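Periplasmic protein (Legionella pneumophila subsp. pneumophila, PDB 4FGQ) probably acts as a calcium-dependent periplasmic cysteine protease of the bacterial transglutaminase-like family. Local coordinates at residues Asn58-Pro63 and Tyr71-Val76; Gly84-Phe89 and Gln119-Leu124. All blocks are in the same frame, centred on the assembly; numbering follows the deposited sequence.

In the fold
Contact 1 and contact 2 have their centres about 8 Å apart on the same side of the molecule, and together they supply most of the known calcium ligands. Contact 1 contributes Tyr71; contact 2 contributes Asp85, Glu87 and Asp88, and Asp69 completes the set, although no calcium is bound to the chain in this model. The two contacts also touch directly: Glu60 N lies 2.7 Å from Gly84 O, and Lys73 N lies 3.0 Å from Asp88 OD1, both probable hydrogen bonds. Contact 2 additionally brings Cys86, which in sequence sits directly between two calcium-binding residues, Asp85 and Glu87, beside His121 in what is probably the active site.

Contact 1 (Asn58-Pro63 and Tyr71-Val76); sequences NYETDP and YWKSPV
Glu60 and Lys73 alone bridge the gap between 58-63 and 71-76, and they do it from backbones whose CA atoms are 11.7 Å apart. Both side chains run out extended, and they cross at about a right angle, meeting at their charged ends. Lys73 NZ gives a hydrogen bond, part of a salt bridge, to Glu60 OE1 at 3.1 Å. The ammonium reaches this oxygen on its syn side but 32° out of the carboxylate plane. A second, weak bond from Lys73 NZ to Glu60 OE2 is 3.4 Å long, which makes the grip lopsided. The lysine can span this distance because CG stands anti to the carbonyl carbon (chi1 -60°) and every later torsion is close to 180°, giving the chain its full length.

Glu60 is only one claimant on that nitrogen. The stronger partner is Asp81, whose OD2 forms a second salt bridge with Lys73 NZ, and Gly83 O accepts from NZ as well. NZ thus has three partners, enough for the N-H bonds of an ammonium, whose charge would probably be shared between two carboxylates. The backbones of the pair are tied to 84-89: Asp88 OD1 probably accepts from Lys73 N, and Gly84 O from Glu60 N. Ser74 takes the N-cap position of helix 75-81, its side chain capping a backbone N just beyond the segment, while Glu77 accepts from Ser74 N through OE1 and pairs through OE2 with the Tyr71 hydroxyl; Tyr71 binds calcium, but this OH points away from the site.

In the fold, the salt bridge ties Glu60, in the chain leading on from strand 58-59, to the lead-in of helix 75-81. It belongs to a small beta-alpha-beta unit, in which this helix connects two parallel strands, 58-59 and 83-84, next to the calcium site.

Contact 2 (Gly84-Phe89 and Gln119-Leu124); sequences GDCEDF and QAHMVL
Cys86 and His121 are brought together by two different first torsions. In Cys86, SG sits between the backbone N and the carbonyl carbon (chi1 59°), which aims it from the first turn of helix 86-100 at strand 119-126. His121 has its CB directed away from the helix, but CG anti to the backbone N (chi1 -170°) swings the imidazole back beside the cysteine. There His121 CE1 packs 3.7 Å from Cys86 CB, and ND1 is 3.9 Å from Cys86 SG. The sulfur meets the ring obliquely.

Met122 supplies the one direct hydrogen bond between the segments: its backbone N donates to Cys86 SG, a long bond of 3.5 Å but nearly straight at 167°. The same two residues are also joined by a water, which donates to Cys86 O at 2.8 Å and to Met122 O at 2.7 Å. The side chain of Met122, bent at its second and third torsions, crosses that of Glu87 at about a right angle. Its CB lies 3.5 Å from Glu87 CG, and its CE 3.6 Å from the same atom, so the aliphatic part of the glutamate is buried against the methionine.

Behind these residues Asp85 and Asp88 form a capping box. Asp85 OD1 accepts from Asp88 N, and more weakly from Glu87 N, while Asp88 OD2 accepts from Asp85 N at 2.9 Å, fixing the helix start that carries Cys86.

His121 NE2 is hydrogen-bonded to Asp138 OD1, which is consistent with the ring's being held with ND1 toward the sulfur. The resulting Cys-His-Asp arrangement is consistent with the catalytic triad of a papain-like cysteine protease, with Cys86 the probable nucleophile and His121 its probable partner.

Contact 1 (Asn58-Pro63 and Tyr71-Val76)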
ATOM      1  N   ASN A  58      10.850   0.575   7.753  1.00 12.13           N
ATOM      2  CA  ASN A  58      10.973   1.837   8.483  0.53 14.78           C
ATOM      3  C   ASN A  58       9.767   2.742   8.256  1.00 15.00           C
ATOM      4  O   ASN A  58       9.425   3.042   7.113  1.00 16.78           O
ATOM      5  CB  ASN A  58      12.237   2.580   8.036  0.53 17.31           C
ATOM      6  CG  ASN A  58      13.504   1.948   8.569  0.53 19.68           C
ATOM      7  OD1 ASN A  58      13.544   1.499   9.710  0.53 25.30           O
ATOM      8  ND2 ASN A  58      14.550   1.918   7.748  0.53 27.57           N
ATOM      9  N   TYR A  59       9.136   3.191   9.338  1.00 14.65           N
ATOM     10  CA  TYR A  59       7.981   4.079   9.254  1.00 14.30           C
ATOM     11  C   TYR A  59       8.425   5.532   9.429  1.00 15.93           C
ATOM     12  O   TYR A  59       8.954   5.902  10.477  1.00 18.37           O
ATOM     13  CB  TYR A  59       6.984   3.699  10.343  1.00 14.74           C
ATOM     14  CG  TYR A  59       5.664   4.431  10.298  1.00 12.55           C
ATOM     15  CD1 TYR A  59       5.469   5.593  11.043  1.00 13.53           C
ATOM     16  CD2 TYR A  59       4.610   3.945   9.542  1.00 12.60           C
ATOM     17  CE1 TYR A  59       4.240   6.252  11.016  1.00 15.57           C
ATOM     18  CE2 TYR A  59       3.396   4.583   9.515  1.00 17.08           C
ATOM     19  CZ  TYR A  59       3.221   5.741  10.250  1.00 16.42           C
ATOM     20  OH  TYR A  59       2.000   6.361  10.208  1.00 17.93           O
ATOM     21  N   GLU A  60       8.206   6.347   8.397  1.00 15.04           N
ATOM     22  CA  GLU A  60       8.666   7.732   8.392  1.00 18.28           C
ATOM     23  C   GLU A  60       7.515   8.681   8.697  1.00 14.61           C
ATOM     24  O   GLU A  60       6.365   8.418   8.337  1.00 17.44           O
ATOM     25  CB  GLU A  60       9.265   8.066   7.019  1.00 19.91           C
ATOM     26  CG  GLU A  60      10.493   7.234   6.682  1.00 21.10           C
ATOM     27  CD  GLU A  60      11.004   7.434   5.256  1.00 31.29           C
ATOM     28  OE1 GLU A  60      10.349   8.150   4.462  1.00 27.19           O
ATOM     29  OE2 GLU A  60      12.070   6.866   4.932  1.00 35.68           O
ATOM     30  N   THR A  61       7.840   9.779   9.376  1.00 17.92           N
ATOM     31  CA  THR A  61       6.902  10.869   9.591  1.00 20.95           C
ATOM     32  C   THR A  61       7.662  12.169   9.396  1.00 22.89           C
ATOM     33  O   THR A  61       8.885  12.217   9.569  1.00 23.36           O
ATOM     34  CB  THR A  61       6.333  10.875  11.026  1.00 24.40           C
ATOM     35  OG1 THR A  61       7.416  10.873  11.965  1.00 29.23           O
ATOM     36  CG2 THR A  61       5.450   9.678  11.274  1.00 25.93           C
ATOM     37  N   ASP A  62       6.936  13.228   9.051  1.00 22.52           N
ATOM     38  CA  ASP A  62       7.514  14.555   9.013  1.00 21.53           C
ATOM     39  C   ASP A  62       7.870  14.967  10.439  1.00 25.14           C
ATOM     40  O   ASP A  62       7.039  14.880  11.339  1.00 27.18           O
ATOM     41  CB  ASP A  62       6.503  15.541   8.421  1.00 22.19           C
ATOM     42  CG  ASP A  62       7.105  16.907   8.164  1.00 37.30           C
ATOM     43  OD1 ASP A  62       7.098  17.748   9.090  1.00 35.86           O
ATOM     44  OD2 ASP A  62       7.588  17.142   7.034  1.00 44.25           O
ATOM     45  N   PRO A  63       9.114  15.416  10.652  1.00 26.32           N
ATOM     46  CA  PRO A  63       9.582  15.774  11.997  1.00 28.31           C
ATOM     47  C   PRO A  63       8.839  16.974  12.576  1.00 32.75           C
ATOM     48  O   PRO A  63       8.891  17.197  13.789  1.00 35.01           O
ATOM     49  CB  PRO A  63      11.054  16.136  11.770  1.00 34.05           C
ATOM     50  CG  PRO A  63      11.122  16.555  10.334  1.00 33.31           C
ATOM     51  CD  PRO A  63      10.142  15.663   9.625  1.00 26.56           C
ATOM     52  N   TYR A  71       5.568  14.022  -0.591  1.00 25.69           N
ATOM     53  CA  TYR A  71       5.957  13.169  -1.714  1.00 22.47           C
ATOM     54  C   TYR A  71       5.444  11.744  -1.540  1.00 25.10           C
ATOM     55  O   TYR A  71       5.622  11.141  -0.475  1.00 23.54           O
ATOM     56  CB  TYR A  71       7.481  13.154  -1.841  1.00 22.04           C
ATOM     57  CG  TYR A  71       8.008  12.414  -3.051  1.00 23.73           C
ATOM     58  CD1 TYR A  71       8.506  11.123  -2.942  1.00 23.31           C
ATOM     59  CD2 TYR A  71       8.027  13.020  -4.299  1.00 29.99           C
ATOM     60  CE1 TYR A  71       8.998  10.452  -4.048  1.00 24.30           C
ATOM     61  CE2 TYR A  71       8.519  12.358  -5.407  1.00 29.87           C
ATOM     62  CZ  TYR A  71       9.001  11.075  -5.275  1.00 28.25           C
ATOM     63  OH  TYR A  71       9.488  10.421  -6.381  1.00 28.08           O
ATOM     64  N   TRP A  72       4.810  11.204  -2.583  1.00 19.93           N
ATOM     65  CA  TRP A  72       4.332   9.819  -2.563  1.00 19.73           C
ATOM     66  C   TRP A  72       5.343   8.912  -3.252  1.00 18.97           C
ATOM     67  O   TRP A  72       5.691   9.142  -4.412  1.00 21.41           O
ATOM     68  CB  TRP A  72       2.991   9.685  -3.293  1.00 23.69           C
ATOM     69  CG  TRP A  72       1.819  10.311  -2.594  1.00 27.68           C
ATOM     70  CD1 TRP A  72       1.852  11.230  -1.583  1.00 28.39           C
ATOM     71  CD2 TRP A  72       0.432  10.054  -2.858  1.00 24.24           C
ATOM     72  NE1 TRP A  72       0.567  11.565  -1.206  1.00 28.60           N
ATOM     73  CE2 TRP A  72      -0.320  10.849  -1.970  1.00 26.61           C
ATOM     74  CE3 TRP A  72      -0.245   9.230  -3.763  1.00 21.66           C
ATOM     75  CZ2 TRP A  72      -1.720  10.848  -1.968  1.00 23.07           C
ATOM     76  CZ3 TRP A  72      -1.632   9.226  -3.752  1.00 25.73           C
ATOM     77  CH2 TRP A  72      -2.351  10.030  -2.863  1.00 26.39           C
ATOM     78  N   LYS A  73       5.806   7.876  -2.553  1.00 16.58           N
ATOM     79  CA  LYS A  73       6.821   6.973  -3.097  1.00 17.00           C
ATOM     80  C   LYS A  73       6.228   5.836  -3.914  1.00 15.16           C
ATOM     81  O   LYS A  73       5.261   5.203  -3.493  1.00 17.57           O
ATOM     82  CB  LYS A  73       7.634   6.340  -1.962  1.00 16.77           C
ATOM     83  CG  LYS A  73       8.373   7.322  -1.072  1.00 15.32           C
ATOM     84  CD  LYS A  73       9.288   6.551  -0.099  1.00 17.04           C
ATOM     85  CE  LYS A  73       9.852   7.457   0.978  1.00 18.80           C
ATOM     86  NZ  LYS A  73      10.895   6.756   1.793  1.00 17.42           N
ATOM     87  N   SER A  74       6.827   5.562  -5.073  1.00 17.20           N
ATOM     88  CA  SER A  74       6.519   4.330  -5.806  1.00 15.75           C
ATOM     89  C   SER A  74       7.037   3.155  -5.008  1.00 18.46           C
ATOM     90  O   SER A  74       7.902   3.338  -4.153  1.00 18.45           O
ATOM     91  CB  SER A  74       7.191   4.345  -7.184  1.00 18.80           C
ATOM     92  OG  SER A  74       8.590   4.208  -7.072  1.00 23.21           O
ATOM     93  N   PRO A  75       6.515   1.946  -5.281  1.00 17.18           N
ATOM     94  CA  PRO A  75       7.004   0.730  -4.621  1.00 18.22           C
ATOM     95  C   PRO A  75       8.527   0.583  -4.692  1.00 16.70           C
ATOM     96  O   PRO A  75       9.153   0.258  -3.687  1.00 15.43           O
ATOM     97  CB  PRO A  75       6.323  -0.385  -5.417  1.00 17.12           C
ATOM     98  CG  PRO A  75       4.998   0.238  -5.817  1.00 16.82           C
ATOM     99  CD  PRO A  75       5.309   1.683  -6.092  1.00 14.90           C
ATOM    100  N   VAL A  76       9.125   0.837  -5.852  1.00 16.48           N
ATOM    101  CA  VAL A  76      10.577   0.734  -5.960  1.00 17.31           C
ATOM    102  C   VAL A  76      11.293   1.725  -5.028  1.00 15.42           C
ATOM    103  O   VAL A  76      12.292   1.383  -4.392  1.00 15.93           O
ATOM    104  CB  VAL A  76      11.049   0.891  -7.418  1.00 19.21           C
ATOM    105  CG1 VAL A  76      12.566   1.014  -7.484  1.00 21.66           C
ATOM    106  CG2 VAL A  76      10.569  -0.301  -8.252  1.00 23.28           C
TER

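Contact 2 (Gly84-Phe89 and Gln119-Leu124)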
ATOM      1  N   GLY A  84       9.024   4.275   4.416  1.00 14.00           N
ATOM      2  CA  GLY A  84       8.317   5.465   3.965  1.00 15.74           C
ATOM      3  C   GLY A  84       7.250   5.833   4.973  1.00 17.21           C
ATOM      4  O   GLY A  84       7.249   5.290   6.084  1.00 15.00           O
ATOM      5  N   ASP A  85       6.340   6.739   4.606  1.00 15.88           N
ATOM      6  CA  ASP A  85       5.269   7.122   5.524  1.00 13.41           C
ATOM      7  C   ASP A  85       4.041   6.234   5.355  1.00 12.69           C
ATOM      8  O   ASP A  85       4.066   5.290   4.567  1.00 14.63           O
ATOM      9  CB  ASP A  85       4.929   8.622   5.414  1.00 14.16           C
ATOM     10  CG  ASP A  85       4.413   9.025   4.037  1.00 22.97           C
ATOM     11  OD1 ASP A  85       3.799   8.192   3.347  1.00 22.70           O
ATOM     12  OD2 ASP A  85       4.601  10.199   3.649  1.00 27.82           O
ATOM     13  N   CYS A  86       2.971   6.522   6.090  1.00 14.10           N
ATOM     14  CA  CYS A  86       1.801   5.644   6.079  1.00 13.44           C
ATOM     15  C   CYS A  86       1.211   5.488   4.678  1.00 12.01           C
ATOM     16  O   CYS A  86       0.700   4.420   4.316  1.00 12.45           O
ATOM     17  CB  CYS A  86       0.736   6.161   7.044  1.00 15.44           C
ATOM     18  SG  CYS A  86       0.155   7.844   6.670  1.00 17.31           S
ATOM     19  N   GLU A  87       1.298   6.551   3.890  1.00 14.12           N
ATOM     20  CA  GLU A  87       0.767   6.533   2.536  1.00 16.61           C
ATOM     21  C   GLU A  87       1.623   5.595   1.685  1.00 13.78           C
ATOM     22  O   GLU A  87       1.107   4.779   0.905  1.00 15.12           O
ATOM     23  CB  GLU A  87       0.718   7.963   1.973  1.00 18.41           C
ATOM     24  CG  GLU A  87      -0.026   8.944   2.902  1.00 20.20           C
ATOM     25  CD  GLU A  87      -0.015  10.385   2.411  1.00 27.36           C
ATOM     26  OE1 GLU A  87       0.884  10.759   1.622  1.00 27.26           O
ATOM     27  OE2 GLU A  87      -0.912  11.155   2.820  1.00 33.06           O
ATOM     28  N   ASP A  88       2.939   5.683   1.861  1.00 14.49           N
ATOM     29  CA  ASP A  88       3.861   4.827   1.117  1.00 14.23           C
ATOM     30  C   ASP A  88       3.677   3.342   1.444  1.00 13.23           C
ATOM     31  O   ASP A  88       3.771   2.497   0.553  1.00 13.07           O
ATOM     32  CB  ASP A  88       5.315   5.240   1.358  1.00 12.09           C
ATOM     33  CG  ASP A  88       5.559   6.727   1.112  1.00 14.91           C
ATOM     34  OD1 ASP A  88       4.915   7.332   0.220  1.00 15.33           O
ATOM     35  OD2 ASP A  88       6.411   7.311   1.812  1.00 15.87           O
ATOM     36  N   PHE A  89       3.412   3.024   2.712  1.00 11.46           N
ATOM     37  CA  PHE A  89       3.135   1.633   3.100  1.00 11.58           C
ATOM     38  C   PHE A  89       1.887   1.124   2.389  1.00 11.67           C
ATOM     39  O   PHE A  89       1.854  -0.004   1.881  1.00 11.98           O
ATOM     40  CB  PHE A  89       2.895   1.516   4.613  1.00 12.93           C
ATOM     41  CG  PHE A  89       4.152   1.369   5.443  1.00 12.86           C
ATOM     42  CD1 PHE A  89       5.060   2.415   5.561  1.00 11.90           C
ATOM     43  CD2 PHE A  89       4.385   0.205   6.165  1.00 15.02           C
ATOM     44  CE1 PHE A  89       6.196   2.293   6.341  1.00 12.78           C
ATOM     45  CE2 PHE A  89       5.521   0.081   6.963  1.00 11.80           C
ATOM     46  CZ  PHE A  89       6.435   1.125   7.038  1.00 13.15           C
ATOM     47  N   GLN A 119      -4.704  13.675  13.060  1.00 14.92           N
ATOM     48  CA  GLN A 119      -4.020  13.931  11.803  1.00 13.52           C
ATOM     49  C   GLN A 119      -4.512  12.950  10.757  1.00 13.35           C
ATOM     50  O   GLN A 119      -5.128  11.936  11.085  1.00 16.41           O
ATOM     51  CB  GLN A 119      -2.506  13.814  11.966  1.00 18.06           C
ATOM     52  CG  GLN A 119      -2.010  12.417  12.322  1.00 16.76           C
ATOM     53  CD  GLN A 119      -0.543  12.433  12.674  1.00 20.22           C
ATOM     54  OE1 GLN A 119      -0.033  13.434  13.183  1.00 23.20           O
ATOM     55  NE2 GLN A 119       0.153  11.342  12.375  1.00 21.34           N
ATOM     56  N   ALA A 120      -4.236  13.248   9.494  1.00 13.77           N
ATOM     57  CA  ALA A 120      -4.621  12.340   8.423  1.00 14.90           C
ATOM     58  C   ALA A 120      -3.782  11.067   8.492  1.00 13.67           C
ATOM     59  O   ALA A 120      -2.624  11.083   8.936  1.00 15.41           O
ATOM     60  CB  ALA A 120      -4.486  13.015   7.070  1.00 17.10           C
ATOM     61  N   HIS A 121      -4.376   9.960   8.074  1.00 12.04           N
ATOM     62  CA  HIS A 121      -3.699   8.671   8.102  1.00 13.57           C
ATOM     63  C   HIS A 121      -4.183   7.824   6.943  1.00 14.18           C
ATOM     64  O   HIS A 121      -5.384   7.702   6.728  1.00 18.87           O
ATOM     65  CB  HIS A 121      -4.010   7.943   9.405  1.00 11.80           C
ATOM     66  CG  HIS A 121      -3.181   6.717   9.615  1.00 12.16           C
ATOM     67  ND1 HIS A 121      -1.820   6.777   9.845  1.00 16.49           N
ATOM     68  CD2 HIS A 121      -3.510   5.403   9.617  1.00 10.38           C
ATOM     69  CE1 HIS A 121      -1.350   5.548   9.980  1.00 14.90           C
ATOM     70  NE2 HIS A 121      -2.353   4.700   9.855  1.00 12.10           N
ATOM     71  N   MET A 122      -3.251   7.222   6.215  1.00 11.91           N
ATOM     72  CA  MET A 122      -3.594   6.421   5.039  1.00 12.01           C
ATOM     73  C   MET A 122      -3.471   4.945   5.367  1.00 10.32           C
ATOM     74  O   MET A 122      -2.511   4.518   6.031  1.00 12.24           O
ATOM     75  CB  MET A 122      -2.646   6.759   3.881  1.00 14.28           C
ATOM     76  CG  MET A 122      -3.063   6.250   2.504  1.00 16.01           C
ATOM     77  SD  MET A 122      -4.194   7.403   1.677  1.00 23.32           S
ATOM     78  CE  MET A 122      -3.104   8.668   1.024  1.00 19.63           C
ATOM     79  N   VAL A 123      -4.442   4.162   4.905  1.00  9.77           N
ATOM     80  CA  VAL A 123      -4.431   2.711   5.069  1.00 10.42           C
ATOM     81  C   VAL A 123      -4.802   2.088   3.735  1.00 12.96           C
ATOM     82  O   VAL A 123      -5.122   2.805   2.792  1.00 12.94           O
ATOM     83  CB  VAL A 123      -5.442   2.242   6.130  1.00 10.16           C
ATOM     84  CG1 VAL A 123      -5.073   2.828   7.505  1.00 13.81           C
ATOM     85  CG2 VAL A 123      -6.859   2.654   5.724  1.00 10.87           C
ATOM     86  N   LEU A 124      -4.771   0.757   3.659  1.00 10.30           N
ATOM     87  CA  LEU A 124      -5.274   0.060   2.477  1.00 12.20           C
ATOM     88  C   LEU A 124      -6.542  -0.674   2.880  1.00  9.69           C
ATOM     89  O   LEU A 124      -6.533  -1.429   3.846  1.00 11.91           O
ATOM     90  CB  LEU A 124      -4.235  -0.935   1.951  1.00 13.03           C
ATOM     91  CG  LEU A 124      -4.688  -1.816   0.779  1.00 10.82           C
ATOM     92  CD1 LEU A 124      -5.159  -0.946  -0.362  1.00 11.49           C
ATOM     93  CD2 LEU A 124      -3.514  -2.682   0.335  1.00 12.06           C
TER
HETATM   94  O   HOH W   1      -0.491   2.694   6.107  1.00 13.46           O